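Glutamate racemase (Campylobacter jejuni, PDB 3UHF) is a two-domain alpha/beta protein of the Asp/Glu/hydantoin racemase family, with d-glutamic acid bound in a pocket. Local coordinates at residues 197-202 / 223-228. Sequence-based numbering, arbitrary orientation.
Sequences PDALIL and KLIHSG
L202 lays CB and CG against the carbonyl oxygen of I225, CB 3.4 Å from I225 O, and reaches on with CD1 to L224 CD2. The two strands, 199-202 and 223-226, run parallel as the ends of a beta-alpha-beta crossover through helix 211-218. Strand 223-226 is an outermost strand of a four-strand parallel sheet. Four backbone bonds join the pair: K223 N to D198 O, L200 N to K223 O, I225 N to L200 O at 2.8 Å, and L202 N to I225 O. L200 and L224 meet on the same face as L202, CD2 to CG at 4.3 Å. L214 of helix 211-218 touches L200 and L202 on this face. On the other face I225 CG1 touches both A199 CB and I201 CG1, and T124 of helix 117-128 touches both isoleucines. CG1 of I225 is anti to its carbonyl carbon (chi1 -50°), which keeps it near L200 O. H226 is the N-cap of helix 227-238, and its ND1 accepts from D229 N and weakly from G228 N. The side chain of S227 is about 7 Å from the bound d-glutamic acid. A water donates to L202 O at 2.8 Å and accepts from S227 N at 2.9 Å.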
loop_
_atom_site.group_PDB
_atom_site.type_symbol
_atom_site.label_atom_id
_atom_site.label_comp_id
_atom_site.label_asym_id
_atom_site.label_seq_id
_atom_site.Cartn_x
_atom_site.Cartn_y
_atom_site.Cartn_z
ATOM N N PRO A 197 4.335 -19.687 6.679
ATOM C CA PRO A 197 4.727 -18.643 7.630
ATOM C C PRO A 197 3.680 -18.388 8.713
ATOM O O PRO A 197 2.501 -18.707 8.547
ATOM C CB PRO A 197 4.872 -17.415 6.733
ATOM C CG PRO A 197 3.855 -17.634 5.667
ATOM C CD PRO A 197 3.824 -19.123 5.417
ATOM N N ASP A 198 4.119 -17.817 9.831
ATOM C CA ASP A 198 3.192 -17.373 10.857
ATOM C C ASP A 198 2.523 -16.064 10.461
ATOM O O ASP A 198 1.376 -15.801 10.843
ATOM C CB ASP A 198 3.911 -17.237 12.202
ATOM C CG ASP A 198 4.454 -18.567 12.694
ATOM O OD1 ASP A 198 3.631 -19.434 13.054
ATOM O OD2 ASP A 198 5.694 -18.750 12.712
ATOM N N ALA A 199 3.240 -15.243 9.695
ATOM C CA ALA A 199 2.667 -14.016 9.150
ATOM C C ALA A 199 3.056 -13.836 7.688
ATOM O O ALA A 199 4.203 -14.060 7.310
ATOM C CB ALA A 199 3.105 -12.806 9.950
ATOM N N LEU A 200 2.092 -13.414 6.878
ATOM C CA LEU A 200 2.361 -13.107 5.465
ATOM C C LEU A 200 2.129 -11.618 5.267
ATOM O O LEU A 200 1.000 -11.133 5.415
ATOM C CB LEU A 200 1.405 -13.901 4.583
ATOM C CG LEU A 200 1.451 -13.623 3.076
ATOM C CD1 LEU A 200 2.811 -13.981 2.517
ATOM C CD2 LEU A 200 0.358 -14.420 2.382
ATOM N N ILE A 201 3.190 -10.871 4.983
ATOM C CA ILE A 201 3.010 -9.448 4.755
ATOM C C ILE A 201 2.596 -9.222 3.301
ATOM O O ILE A 201 3.339 -9.554 2.366
ATOM C CB ILE A 201 4.264 -8.616 5.075
ATOM C CG1 ILE A 201 4.742 -8.895 6.515
ATOM C CG2 ILE A 201 3.924 -7.142 4.933
ATOM C CD1 ILE A 201 5.942 -8.045 6.952
ATOM N N LEU A 202 1.405 -8.667 3.110
ATOM C CA LEU A 202 0.934 -8.355 1.764
ATOM C C LEU A 202 1.560 -7.031 1.338
ATOM O O LEU A 202 0.904 -5.978 1.358
ATOM C CB LEU A 202 -0.589 -8.255 1.757
ATOM C CG LEU A 202 -1.324 -9.507 2.252
ATOM C CD1 LEU A 202 -2.819 -9.268 2.267
ATOM C CD2 LEU A 202 -0.998 -10.717 1.374
ATOM N N LYS A 223 -1.217 -15.580 9.550
ATOM C CA LYS A 223 -1.903 -14.297 9.663
ATOM C C LYS A 223 -1.512 -13.380 8.512
ATOM O O LYS A 223 -0.330 -13.194 8.238
ATOM C CB LYS A 223 -1.564 -13.635 11.002
ATOM C CG LYS A 223 -2.013 -14.435 12.210
ATOM C CD LYS A 223 -1.639 -13.719 13.503
ATOM C CE LYS A 223 -2.249 -14.403 14.719
ATOM N NZ LYS A 223 -2.179 -13.511 15.906
ATOM N N LEU A 224 -2.500 -12.805 7.830
ATOM C CA LEU A 224 -2.207 -11.905 6.725
ATOM C C LEU A 224 -2.104 -10.475 7.252
ATOM O O LEU A 224 -2.962 -10.022 8.012
ATOM C CB LEU A 224 -3.279 -11.996 5.627
ATOM C CG LEU A 224 -3.119 -13.094 4.567
ATOM C CD1 LEU A 224 -3.095 -14.456 5.221
ATOM C CD2 LEU A 224 -4.264 -13.015 3.572
ATOM N N ILE A 225 -1.037 -9.785 6.859
ATOM C CA ILE A 225 -0.831 -8.395 7.245
ATOM C C ILE A 225 -1.192 -7.484 6.075
ATOM O O ILE A 225 -0.527 -7.497 5.046
ATOM C CB ILE A 225 0.637 -8.129 7.686
ATOM C CG1 ILE A 225 1.093 -9.172 8.714
ATOM C CG2 ILE A 225 0.781 -6.714 8.208
ATOM C CD1 ILE A 225 0.270 -9.203 10.000
ATOM N N HIS A 226 -2.250 -6.691 6.246
ATOM C CA HIS A 226 -2.788 -5.837 5.174
ATOM C C HIS A 226 -2.162 -4.434 5.325
ATOM O O HIS A 226 -2.209 -3.845 6.409
ATOM C CB HIS A 226 -4.313 -5.819 5.362
ATOM C CG HIS A 226 -5.085 -5.085 4.311
ATOM N ND1 HIS A 226 -5.019 -3.718 4.151
ATOM C CD2 HIS A 226 -6.013 -5.524 3.425
ATOM C CE1 HIS A 226 -5.845 -3.352 3.184
ATOM N NE2 HIS A 226 -6.466 -4.427 2.734
ATOM N N SER A 227 -1.534 -3.924 4.265
ATOM C CA SER A 227 -0.808 -2.649 4.335
ATOM C C SER A 227 -1.721 -1.461 4.606
ATOM O O SER A 227 -1.321 -0.501 5.279
ATOM C CB SER A 227 0.011 -2.406 3.050
ATOM O OG SER A 227 1.092 -3.322 2.954
ATOM N N GLY A 228 -2.944 -1.519 4.085
ATOM C CA GLY A 228 -3.921 -0.466 4.318
ATOM C C GLY A 228 -4.394 -0.416 5.762
ATOM O O GLY A 228 -4.463 0.653 6.373
HETATM O O HOH W 1 -1.674 -4.864 1.543
#